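Local coordinates for carbohydrate-binding protein (PDB 6N1B), which removes the acetyl group from N-acetylgalactosamine, probably that of the blood group A antigen, as a step in converting A to O type blood, at residues 45-50 and 381-386; 86-91 and 101-106; 313-318 and 401-406; 288-293 and 300-305. All coordinates share one frame; numbering follows the deposited sequence.

Interaction 1 (45-50 and 381-386)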
loop_
_atom_site.group_PDB
_atom_site.type_symbol
_atom_site.label_atom_id
_atom_site.label_comp_id
_atom_site.label_asym_id
_atom_site.label_seq_id
_atom_site.Cartn_x
_atom_site.Cartn_y
_atom_site.Cartn_z
ATOM N N SER A 45 -19.241 -17.879 3.366
ATOM C CA SER A 45 -20.596 -17.577 3.732
ATOM C C SER A 45 -20.806 -16.637 4.869
ATOM O O SER A 45 -21.839 -15.930 4.974
ATOM C CB SER A 45 -21.381 -18.819 3.952
ATOM O OG SER A 45 -20.982 -19.556 5.117
ATOM N N ALA A 46 -19.808 -16.568 5.721
ATOM C CA ALA A 46 -19.867 -15.696 6.913
ATOM C C ALA A 46 -19.361 -14.266 6.700
ATOM O O ALA A 46 -19.316 -13.434 7.648
ATOM C CB ALA A 46 -19.135 -16.304 8.081
ATOM N N HIS A 47 -19.011 -13.952 5.422
ATOM C CA HIS A 47 -18.472 -12.632 5.062
ATOM C C HIS A 47 -18.938 -12.122 3.756
ATOM O O HIS A 47 -19.061 -12.886 2.771
ATOM C CB HIS A 47 -16.911 -12.682 5.010
ATOM C CG HIS A 47 -16.290 -13.022 6.313
ATOM N ND1 HIS A 47 -16.232 -12.086 7.319
ATOM C CD2 HIS A 47 -15.709 -14.144 6.778
ATOM C CE1 HIS A 47 -15.630 -12.667 8.395
ATOM N NE2 HIS A 47 -15.318 -13.920 8.090
ATOM N N ALA A 48 -19.271 -10.832 3.737
ATOM C CA ALA A 48 -19.645 -10.211 2.431
ATOM C C ALA A 48 -18.471 -10.272 1.461
ATOM O O ALA A 48 -17.259 -10.235 1.864
ATOM C CB ALA A 48 -20.021 -8.763 2.644
ATOM N N ASP A 49 -18.772 -10.422 0.196
ATOM C CA ASP A 49 -17.801 -10.541 -0.873
ATOM C C ASP A 49 -17.006 -9.243 -1.044
ATOM O O ASP A 49 -17.444 -8.173 -0.748
ATOM C CB ASP A 49 -18.562 -10.832 -2.183
ATOM C CG ASP A 49 -19.085 -12.247 -2.323
ATOM O OD1 ASP A 49 -18.711 -13.155 -1.574
ATOM O OD2 ASP A 49 -19.906 -12.434 -3.239
ATOM N N ASP A 50 -15.850 -9.391 -1.745
ATOM C CA ASP A 50 -15.162 -8.276 -2.332
ATOM C C ASP A 50 -14.647 -7.222 -1.302
ATOM O O ASP A 50 -14.485 -6.052 -1.619
ATOM C CB ASP A 50 -15.890 -7.617 -3.466
ATOM C CG ASP A 50 -16.177 -8.566 -4.599
ATOM O OD1 ASP A 50 -15.375 -9.460 -4.844
ATOM O OD2 ASP A 50 -17.274 -8.512 -5.178
ATOM N N SER A 381 -22.583 -12.457 9.149
ATOM C CA SER A 381 -22.573 -12.696 10.566
ATOM C C SER A 381 -21.180 -12.452 11.248
ATOM O O SER A 381 -21.200 -12.008 12.388
ATOM C CB SER A 381 -22.978 -14.152 10.831
ATOM O OG SER A 381 -22.115 -15.008 10.093
ATOM N N GLU A 382 -20.096 -12.699 10.552
ATOM C CA GLU A 382 -18.783 -12.552 11.096
ATOM C C GLU A 382 -18.134 -11.298 10.532
ATOM O O GLU A 382 -16.925 -11.116 10.822
ATOM C CB GLU A 382 -17.950 -13.831 10.940
ATOM C CG GLU A 382 -18.601 -14.970 11.668
ATOM C CD GLU A 382 -17.802 -16.258 11.681
ATOM O OE1 GLU A 382 -16.583 -16.243 11.487
ATOM O OE2 GLU A 382 -18.449 -17.241 12.118
ATOM N N ASP A 383 -18.874 -10.433 9.850
ATOM C CA ASP A 383 -18.348 -9.134 9.447
ATOM C C ASP A 383 -18.432 -8.159 10.617
ATOM O O ASP A 383 -19.331 -7.320 10.669
ATOM C CB ASP A 383 -19.100 -8.643 8.247
ATOM C CG ASP A 383 -18.763 -9.321 6.943
ATOM O OD1 ASP A 383 -17.614 -9.843 6.812
ATOM O OD2 ASP A 383 -19.722 -9.448 6.106
ATOM N N ASP A 384 -17.502 -8.257 11.547
ATOM C CA ASP A 384 -17.456 -7.336 12.635
ATOM C C ASP A 384 -17.251 -5.887 12.195
ATOM O O ASP A 384 -17.708 -4.886 12.785
ATOM C CB ASP A 384 -16.383 -7.689 13.693
ATOM C CG ASP A 384 -16.476 -9.088 14.178
ATOM O OD1 ASP A 384 -17.558 -9.535 14.591
ATOM O OD2 ASP A 384 -15.532 -9.846 14.039
ATOM N N ARG A 385 -16.484 -5.787 11.057
ATOM C CA ARG A 385 -16.235 -4.563 10.320
ATOM C C ARG A 385 -16.221 -4.983 8.821
ATOM O O ARG A 385 -16.236 -6.181 8.546
ATOM C CB ARG A 385 -14.798 -4.028 10.731
ATOM C CG ARG A 385 -14.672 -3.732 12.198
ATOM C CD ARG A 385 -13.320 -3.159 12.567
ATOM N NE ARG A 385 -13.316 -2.902 14.005
ATOM C CZ ARG A 385 -12.288 -3.062 14.801
ATOM N NH1 ARG A 385 -11.111 -3.479 14.395
ATOM N NH2 ARG A 385 -12.538 -2.891 16.101
ATOM N N ILE A 386 -16.243 -3.983 7.970
ATOM C CA ILE A 386 -16.171 -4.211 6.527
ATOM C C ILE A 386 -14.995 -3.399 5.989
ATOM O O ILE A 386 -14.780 -2.258 6.317
ATOM C CB ILE A 386 -17.468 -3.798 5.805
ATOM C CG1 ILE A 386 -18.645 -4.668 6.186
ATOM C CG2 ILE A 386 -17.315 -3.798 4.287
ATOM C CD1 ILE A 386 -18.654 -6.075 5.580
HETATM O O HOH W 1 -14.571 -15.719 9.913
#

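Interaction 2 (86-91 and 101-106)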
loop_
_atom_site.group_PDB
_atom_site.type_symbol
_atom_site.label_atom_id
_atom_site.label_comp_id
_atom_site.label_asym_id
_atom_site.label_seq_id
_atom_site.Cartn_x
_atom_site.Cartn_y
_atom_site.Cartn_z
ATOM N N PRO A 86 -1.947 -11.153 -2.159
ATOM C CA PRO A 86 -1.719 -10.191 -3.273
ATOM C C PRO A 86 -2.463 -10.548 -4.551
ATOM O O PRO A 86 -2.388 -11.675 -5.033
ATOM C CB PRO A 86 -0.203 -10.211 -3.449
ATOM C CG PRO A 86 0.280 -10.490 -2.076
ATOM C CD PRO A 86 -0.742 -11.421 -1.430
ATOM N N SER A 87 -3.168 -9.543 -5.064
ATOM C CA SER A 87 -4.036 -9.607 -6.217
ATOM C C SER A 87 -3.742 -8.383 -7.095
ATOM O O SER A 87 -3.364 -7.325 -6.587
ATOM C CB SER A 87 -5.496 -9.637 -5.737
ATOM O OG SER A 87 -5.778 -10.840 -5.008
ATOM N N ILE A 88 -3.977 -8.558 -8.415
ATOM C CA ILE A 88 -3.669 -7.493 -9.389
ATOM C C ILE A 88 -4.937 -7.104 -10.179
ATOM O O ILE A 88 -5.719 -8.006 -10.617
ATOM C CB ILE A 88 -2.607 -7.994 -10.373
ATOM C CG1 ILE A 88 -1.276 -8.243 -9.672
ATOM C CG2 ILE A 88 -2.435 -7.133 -11.638
ATOM C CD1 ILE A 88 -0.519 -6.966 -9.318
ATOM N N VAL A 89 -5.074 -5.794 -10.389
ATOM C CA VAL A 89 -6.036 -5.279 -11.363
ATOM C C VAL A 89 -5.310 -4.187 -12.185
ATOM O O VAL A 89 -4.250 -3.660 -11.807
ATOM C CB VAL A 89 -7.328 -4.736 -10.711
ATOM C CG1 VAL A 89 -8.243 -5.877 -10.306
ATOM C CG2 VAL A 89 -7.039 -3.788 -9.562
ATOM N N ALA A 90 -5.941 -3.780 -13.289
ATOM C CA ALA A 90 -5.524 -2.733 -14.157
ATOM C C ALA A 90 -6.696 -1.829 -14.544
ATOM O O ALA A 90 -7.864 -2.273 -14.385
ATOM C CB ALA A 90 -4.785 -3.233 -15.416
ATOM N N SER A 91 -6.398 -0.607 -15.016
ATOM C CA SER A 91 -7.427 0.319 -15.354
ATOM C C SER A 91 -6.931 1.276 -16.377
ATOM O O SER A 91 -5.733 1.588 -16.424
ATOM C CB SER A 91 -7.846 1.074 -14.031
ATOM O OG SER A 91 -8.846 1.997 -14.311
ATOM N N GLU A 101 -6.870 -10.046 -19.007
ATOM C CA GLU A 101 -7.266 -11.326 -19.610
ATOM C C GLU A 101 -6.149 -12.316 -19.410
ATOM O O GLU A 101 -4.933 -12.053 -19.670
ATOM C CB GLU A 101 -7.457 -11.134 -21.066
ATOM C CG GLU A 101 -7.824 -12.457 -21.714
ATOM C CD GLU A 101 -8.550 -12.281 -23.026
ATOM O OE1 GLU A 101 -8.045 -11.553 -23.921
ATOM O OE2 GLU A 101 -9.639 -12.909 -23.121
ATOM N N GLY A 102 -6.514 -13.439 -18.882
ATOM C CA GLY A 102 -5.607 -14.515 -18.549
ATOM C C GLY A 102 -5.081 -14.523 -17.137
ATOM O O GLY A 102 -4.502 -15.547 -16.728
ATOM N N LEU A 103 -5.240 -13.424 -16.385
ATOM C CA LEU A 103 -4.703 -13.393 -15.004
ATOM C C LEU A 103 -5.631 -14.131 -14.056
ATOM O O LEU A 103 -6.833 -13.992 -14.153
ATOM C CB LEU A 103 -4.603 -11.962 -14.590
ATOM C CG LEU A 103 -4.018 -11.831 -13.148
ATOM C CD1 LEU A 103 -2.842 -10.976 -13.033
ATOM C CD2 LEU A 103 -5.041 -11.441 -12.270
ATOM N N SER A 104 -5.040 -14.934 -13.172
ATOM C CA SER A 104 -5.717 -15.614 -12.088
ATOM C C SER A 104 -5.313 -15.090 -10.748
ATOM O O SER A 104 -4.150 -15.278 -10.287
ATOM C CB SER A 104 -5.317 -17.143 -12.140
ATOM O OG SER A 104 -5.915 -17.851 -11.076
ATOM N N ASN A 105 -6.225 -14.369 -10.075
ATOM C CA ASN A 105 -5.971 -13.857 -8.719
ATOM C C ASN A 105 -6.334 -14.963 -7.684
ATOM O O ASN A 105 -7.262 -15.757 -7.922
ATOM C CB ASN A 105 -6.788 -12.599 -8.484
ATOM C CG ASN A 105 -6.074 -11.394 -8.992
ATOM O OD1 ASN A 105 -4.841 -11.233 -8.816
ATOM N ND2 ASN A 105 -6.835 -10.418 -9.569
ATOM N N PRO A 106 -5.660 -14.987 -6.569
ATOM C CA PRO A 106 -4.515 -14.097 -6.213
ATOM C C PRO A 106 -3.247 -14.557 -6.984
ATOM O O PRO A 106 -3.097 -15.715 -7.360
ATOM C CB PRO A 106 -4.419 -14.293 -4.709
ATOM C CG PRO A 106 -4.796 -15.718 -4.504
ATOM C CD PRO A 106 -5.910 -15.977 -5.529
#

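Interaction 3 (313-318 and 401-406)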
loop_
_atom_site.group_PDB
_atom_site.type_symbol
_atom_site.label_atom_id
_atom_site.label_comp_id
_atom_site.label_asym_id
_atom_site.label_seq_id
_atom_site.Cartn_x
_atom_site.Cartn_y
_atom_site.Cartn_z
ATOM N N GLU A 313 9.771 15.676 7.767
ATOM C CA GLU A 313 8.994 16.633 8.588
ATOM C C GLU A 313 7.541 16.505 8.192
ATOM O O GLU A 313 7.172 16.697 7.046
ATOM C CB GLU A 313 9.512 18.058 8.421
ATOM C CG GLU A 313 8.827 19.074 9.381
ATOM C CD GLU A 313 9.431 20.453 9.216
ATOM O OE1 GLU A 313 10.158 20.799 10.018
ATOM O OE2 GLU A 313 9.114 21.244 8.362
ATOM N N GLN A 314 6.701 16.322 9.183
ATOM C CA GLN A 314 5.265 16.296 8.983
ATOM C C GLN A 314 4.804 17.628 8.510
ATOM O O GLN A 314 5.262 18.664 8.943
ATOM C CB GLN A 314 4.609 15.925 10.280
ATOM C CG GLN A 314 3.032 15.833 10.178
ATOM C CD GLN A 314 2.497 15.367 11.535
ATOM O OE1 GLN A 314 2.832 14.278 11.994
ATOM N NE2 GLN A 314 1.620 16.174 12.118
ATOM N N VAL A 315 3.805 17.618 7.584
ATOM C CA VAL A 315 3.201 18.876 7.061
ATOM C C VAL A 315 1.989 19.245 7.958
ATOM O O VAL A 315 0.955 18.569 7.912
ATOM C CB VAL A 315 2.731 18.695 5.646
ATOM C CG1 VAL A 315 2.094 20.021 5.176
ATOM C CG2 VAL A 315 3.864 18.282 4.737
ATOM N N GLY A 316 2.137 20.266 8.768
ATOM C CA GLY A 316 1.096 20.754 9.629
ATOM C C GLY A 316 0.822 19.847 10.840
ATOM O O GLY A 316 1.481 18.798 10.957
ATOM N N THR A 317 -0.170 20.163 11.625
ATOM C CA THR A 317 -0.662 19.412 12.702
ATOM C C THR A 317 -1.885 18.564 12.361
ATOM O O THR A 317 -2.326 17.673 13.089
ATOM C CB THR A 317 -0.994 20.241 13.951
ATOM O OG1 THR A 317 -1.974 21.205 13.569
ATOM C CG2 THR A 317 0.210 20.910 14.470
ATOM N N LYS A 318 -2.575 18.992 11.247
ATOM C CA LYS A 318 -3.854 18.502 10.909
ATOM C C LYS A 318 -3.787 17.189 10.113
ATOM O O LYS A 318 -2.880 17.017 9.292
ATOM C CB LYS A 318 -4.642 19.584 10.111
ATOM C CG LYS A 318 -4.931 20.793 11.007
ATOM C CD LYS A 318 -5.424 22.005 10.256
ATOM C CE LYS A 318 -6.694 21.747 9.528
ATOM N NZ LYS A 318 -7.105 23.103 8.870
ATOM N N ARG A 401 -2.779 24.139 1.972
ATOM C CA ARG A 401 -3.396 25.294 2.657
ATOM C C ARG A 401 -4.202 24.772 3.874
ATOM O O ARG A 401 -4.153 25.358 5.008
ATOM C CB ARG A 401 -4.282 26.116 1.738
ATOM C CG ARG A 401 -3.487 26.847 0.731
ATOM C CD ARG A 401 -4.347 27.601 -0.271
ATOM N NE ARG A 401 -3.468 28.374 -1.088
ATOM C CZ ARG A 401 -3.835 29.088 -2.103
ATOM N NH1 ARG A 401 -5.113 29.191 -2.482
ATOM N NH2 ARG A 401 -2.961 29.772 -2.738
ATOM N N VAL A 402 -4.922 23.674 3.677
ATOM C CA VAL A 402 -5.694 23.122 4.786
ATOM C C VAL A 402 -4.747 22.545 5.832
ATOM O O VAL A 402 -4.910 22.799 7.053
ATOM C CB VAL A 402 -6.692 22.064 4.349
ATOM C CG1 VAL A 402 -7.363 21.355 5.483
ATOM C CG2 VAL A 402 -7.732 22.685 3.409
ATOM N N LEU A 403 -3.753 21.737 5.444
ATOM C CA LEU A 403 -2.876 21.146 6.407
ATOM C C LEU A 403 -2.137 22.135 7.280
ATOM O O LEU A 403 -1.902 21.894 8.493
ATOM C CB LEU A 403 -1.889 20.240 5.698
ATOM C CG LEU A 403 -2.418 19.007 4.984
ATOM C CD1 LEU A 403 -1.284 18.270 4.264
ATOM C CD2 LEU A 403 -3.115 18.079 5.960
ATOM N N LEU A 404 -1.709 23.249 6.655
ATOM C CA LEU A 404 -0.912 24.220 7.325
ATOM C C LEU A 404 -1.752 25.353 7.918
ATOM O O LEU A 404 -1.194 26.277 8.554
ATOM C CB LEU A 404 0.055 24.861 6.309
ATOM C CG LEU A 404 1.125 23.947 5.780
ATOM C CD1 LEU A 404 1.826 24.525 4.575
ATOM C CD2 LEU A 404 2.112 23.578 6.888
ATOM N N ASP A 405 -3.047 25.316 7.752
ATOM C CA ASP A 405 -3.915 26.446 8.158
ATOM C C ASP A 405 -3.403 27.753 7.626
ATOM O O ASP A 405 -3.293 28.745 8.355
ATOM C CB ASP A 405 -4.065 26.585 9.654
ATOM C CG ASP A 405 -5.378 26.627 10.063
ATOM O OD1 ASP A 405 -6.061 27.557 9.632
ATOM O OD2 ASP A 405 -5.694 25.622 10.687
ATOM N N ASP A 406 -3.051 27.770 6.332
ATOM C CA ASP A 406 -2.421 28.960 5.684
ATOM C C ASP A 406 -3.155 29.129 4.346
ATOM O O ASP A 406 -2.823 28.507 3.344
ATOM C CB ASP A 406 -0.948 28.665 5.386
ATOM C CG ASP A 406 -0.236 29.815 4.735
ATOM O OD1 ASP A 406 -0.907 30.843 4.462
ATOM O OD2 ASP A 406 1.001 29.720 4.529
HETATM O O HOH W 2 -1.202 22.869 10.847
#

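Interaction 4 (288-293 and 300-305)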
loop_
_atom_site.group_PDB
_atom_site.type_symbol
_atom_site.label_atom_id
_atom_site.label_comp_id
_atom_site.label_asym_id
_atom_site.label_seq_id
_atom_site.Cartn_x
_atom_site.Cartn_y
_atom_site.Cartn_z
ATOM N N SER A 288 1.137 8.620 5.568
ATOM C CA SER A 288 1.271 7.717 6.729
ATOM C C SER A 288 -0.098 7.482 7.394
ATOM O O SER A 288 -0.738 8.463 7.816
ATOM C CB SER A 288 2.238 8.363 7.754
ATOM O OG SER A 288 2.214 7.659 8.957
ATOM N N GLN A 289 -0.495 6.231 7.485
ATOM C CA GLN A 289 -1.604 5.853 8.359
ATOM C C GLN A 289 -0.998 5.740 9.749
ATOM O O GLN A 289 -0.083 4.927 9.981
ATOM C CB GLN A 289 -2.155 4.479 7.915
ATOM C CG GLN A 289 -3.224 3.983 8.857
ATOM C CD GLN A 289 -3.520 2.509 8.732
ATOM O OE1 GLN A 289 -2.950 1.821 7.868
ATOM N NE2 GLN A 289 -4.356 1.976 9.684
ATOM N N CYS A 290 -1.466 6.605 10.668
ATOM C CA CYS A 290 -0.811 6.848 11.943
ATOM C C CYS A 290 -1.799 7.070 13.036
ATOM O O CYS A 290 -3.025 7.182 12.777
ATOM C CB CYS A 290 0.236 7.962 11.808
ATOM S SG CYS A 290 -0.492 9.544 11.286
ATOM N N PHE A 291 -1.335 7.235 14.272
ATOM C CA PHE A 291 -2.217 7.271 15.431
ATOM C C PHE A 291 -1.526 7.916 16.608
ATOM O O PHE A 291 -0.270 7.765 16.750
ATOM C CB PHE A 291 -2.735 5.871 15.763
ATOM C CG PHE A 291 -1.634 4.886 16.052
ATOM C CD1 PHE A 291 -0.990 4.212 15.025
ATOM C CD2 PHE A 291 -1.212 4.702 17.370
ATOM C CE1 PHE A 291 0.045 3.351 15.307
ATOM C CE2 PHE A 291 -0.193 3.823 17.634
ATOM C CZ PHE A 291 0.472 3.191 16.609
ATOM N N ALA A 292 -2.296 8.521 17.495
ATOM C CA ALA A 292 -1.745 9.140 18.727
ATOM C C ALA A 292 -1.969 8.289 19.958
ATOM O O ALA A 292 -1.311 8.511 20.990
ATOM C CB ALA A 292 -2.382 10.507 18.975
ATOM N N GLY A 293 -2.806 7.265 19.862
ATOM C CA GLY A 293 -3.084 6.430 21.046
ATOM C C GLY A 293 -2.290 5.138 21.130
ATOM O O GLY A 293 -1.122 5.085 20.677
ATOM N N VAL A 300 -5.799 7.815 11.345
ATOM C CA VAL A 300 -5.960 8.847 10.380
ATOM C C VAL A 300 -4.745 8.809 9.410
ATOM O O VAL A 300 -3.785 8.042 9.641
ATOM C CB VAL A 300 -6.009 10.233 11.001
ATOM C CG1 VAL A 300 -7.243 10.386 11.871
ATOM C CG2 VAL A 300 -4.775 10.548 11.853
ATOM N N LEU A 301 -4.815 9.585 8.322
ATOM C CA LEU A 301 -3.620 9.781 7.507
ATOM C C LEU A 301 -3.054 11.169 7.872
ATOM O O LEU A 301 -3.754 12.139 8.055
ATOM C CB LEU A 301 -3.945 9.826 6.007
ATOM C CG LEU A 301 -4.595 8.590 5.450
ATOM C CD1 LEU A 301 -4.865 8.706 3.974
ATOM C CD2 LEU A 301 -3.870 7.297 5.791
ATOM N N HIS A 302 -1.693 11.198 7.855
ATOM C CA HIS A 302 -0.911 12.424 7.877
ATOM C C HIS A 302 0.060 12.465 6.637
ATOM O O HIS A 302 0.401 11.387 6.182
ATOM C CB HIS A 302 -0.190 12.688 9.208
ATOM C CG HIS A 302 -1.075 13.235 10.286
ATOM N ND1 HIS A 302 -1.043 14.611 10.602
ATOM C CD2 HIS A 302 -1.966 12.680 11.117
ATOM C CE1 HIS A 302 -1.941 14.831 11.556
ATOM N NE2 HIS A 302 -2.509 13.694 11.878
ATOM N N LEU A 303 0.459 13.664 6.294
ATOM C CA LEU A 303 1.423 13.864 5.230
ATOM C C LEU A 303 2.789 14.225 5.838
ATOM O O LEU A 303 2.828 15.086 6.722
ATOM C CB LEU A 303 0.941 14.967 4.286
ATOM C CG LEU A 303 1.662 15.110 2.945
ATOM C CD1 LEU A 303 1.294 13.925 2.109
ATOM C CD2 LEU A 303 1.327 16.430 2.330
ATOM N N THR A 304 3.857 13.658 5.272
ATOM C CA THR A 304 5.194 13.975 5.761
ATOM C C THR A 304 6.100 14.010 4.522
ATOM O O THR A 304 5.878 13.246 3.570
ATOM C CB THR A 304 5.627 13.004 6.846
ATOM O OG1 THR A 304 6.906 13.456 7.341
ATOM C CG2 THR A 304 5.647 11.559 6.465
ATOM N N THR A 305 7.109 14.860 4.510
ATOM C CA THR A 305 7.957 15.018 3.362
ATOM C C THR A 305 9.437 15.007 3.737
ATOM O O THR A 305 9.770 15.230 4.932
ATOM C CB THR A 305 7.636 16.302 2.595
ATOM O OG1 THR A 305 8.017 17.461 3.329
ATOM C CG2 THR A 305 6.201 16.431 2.168
#

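Interaction 1 (45-50 and 381-386)
The loops A46-A48 and E382-D383 meet along their backbones, with A46 and H47 facing E382 and D383 at CA separations of 5.3 and 5.6 Å. One main-chain hydrogen bond joins them, from E382 N to A46 O (3.1 Å). Segment 381-386 leads into strand 385-395, which shares a probable propeller blade with strand 30-31. D383 sits at the centre of an inverse gamma turn, and its carboxylate holds the other loop with both oxygens. OD2 takes the A48 N-H on its syn lone pair (2.8 Å, 165°), while OD1 receives ND1 of H47 at 2.7 Å from above the carboxylate plane but in the plane of the ring. The H47 side chain is turned with CG anti to its carbonyl carbon (chi1 -62°), which leaves CE1 3.2 Å from E382 O. At the far edge of the ring NE2 contacts a water, 2.7 Å away, that donates to E382 OE1, and the carboxylate of E382 stands almost perpendicular to the ring. The methyl of A46 packs against E382 CD at 3.8 Å. Q51 and K380 bring further N-H groups to D383, and D384 pairs with R79, a residue of the glycan pocket. With its ND1 hydrogen given to D383, H47 is held in one ring orientation, and the surrounding N-H donors probably help to keep the buried D383 carboxylate ionised.

Interaction 2 (86-91 and 101-106)
A side-chain amide here takes the place of a neighbouring strand: N105, in the loop 101-106, pairs with the backbone of I88 on strand 87-91, an outermost strand of one blade of a probable five-bladed beta-propeller. While S87 and V89 bond to strand 67-75, I88 turns its N-H and C=O to the loop. OD1 of N105 accepts from I88 N at 2.8 Å, and ND2 returns a nearly straight bond to I88 O (2.9 Å, 172°). The acceptor I88 O lies in the amide plane of N105, and the paired bonds fix the rotation of the amide. E99 is a second acceptor for ND2. On one flank of this pairing, L103 reaches the strand with CG anti to its backbone N (chi1 -179°) and brings CD1 to 4.0 Å from I88 CB, the two side chains crossing at about a right angle. W161 also packs on L103, and M123 of strand 116-126 on I88. Past N105 the chain passes through a cis peptide into P106, whose ring lies beside S87. The hydroxyl of S87 is hydrogen-bonded to N85 O, and P106 CB comes to 3.3 Å from P86 O.

Interaction 3 (313-318 and 401-406)
The carbonyl oxygen of V402 is gripped by two donors from opposite faces of its plane: K318 NZ across the contact at 2.9 Å and D405 N, three residues on in the same segment, at 3.2 Å. The second bond belongs to a Schellman motif that closes helix 396-404, with D405 at positive phi and D406 N bonded back to R401 O. K318 therefore binds at the C-terminal end of the helix, where a positive charge is probably favoured by the helix dipole. Its chain bends at chi3 (60°), which lays CD and CE against V402 O before the ammonium group arrives. The same nitrogen makes a long, weak salt bridge with D405 OD2 at 3.4 Å, and the K318 chain crosses V402 at about a right angle, NZ near V402 CG1. Two residues before the lysine, G316 passes so near the last turn that its CA-H points at L403 O. That oxygen also accepts from a water, 2.6 Å away, which in turn receives T317 N, so the turn after strand 313-314 is joined to the helix through solvent as well as directly. Q314 NE2 bonds to G316 O in its carbonyl plane and helps to brace this turn. On the buried side V315 inserts CG1 between two leucines of the helix, crossing L403 at about a right angle. L303 of strand 300-306 packs on both V315 and L403, linking the helix to the sheet. CG1 of V315 lies 3.9 Å from both L403 CD1 and L404 CD2.

Interaction 4 (288-293 and 300-305)
C290 brings its sulfur against the imidazole of H302, SG 3.5 Å from CD2 and approaching obliquely. The thiol reaches it because chi1 (61°) places SG between the backbone N and the carbonyl carbon. V300 CG2 lies on the same face of the sheet, 4.4 Å from C290 SG, and L259 covers C290 and S288 there. C290, V300 and H302 belong to a beta hairpin of strands 283-291 and 300-306, whose short segments here run at 118° to one another, a marked twist for antiparallel neighbours. S288 pairs with H302 and C290 with V300 as hydrogen-bonded pairs, and Q289 faces L301 between them as a non-hydrogen-bonded pair. S288 N to H302 O, H302 N to S288 O and C290 N to V300 O each measure 2.9 Å, while V300 N to C290 O stretches to 3.2 Å. On the other face, L301 CD2 packs 3.7 Å from Q289 CA. The extended Q289 chain runs on to W271 and Y335, both of the glycan pocket, and to H272, a calcium ligand; Q289 NE2 is hydrogen-bonded to S299 OG. The backbone N-H and C=O groups of S288, C290, V300 and H302 thus satisfy one another, while the backbones of Q289 and L301 bond to W271 and H272 and to L320 and L321, leaving the Q289 amide on the face toward the sugar- and metal-binding residues.

Interaction 4 is the buried one, a hairpin held by regular main-chain pairing; the other three are partly buried and rely on side chains that bind backbone groups. Interactions 3 and 4 touch, their centres 12 Å apart, because strand 313-314 lies beside strand 300-306 in one sheet, V315 N probably bonding to L303 O. Interaction 1 joins loops 331 residues apart in sequence, and its strand 385-395 leads into the helix of interaction 3. Interaction 2 is local, nested within the loop that interaction 1 closes, its centre about 37 Å from that of interaction 3. A carboxylate does the gripping in interaction 1, an amide in interaction 2 and an ammonium group in interaction 3.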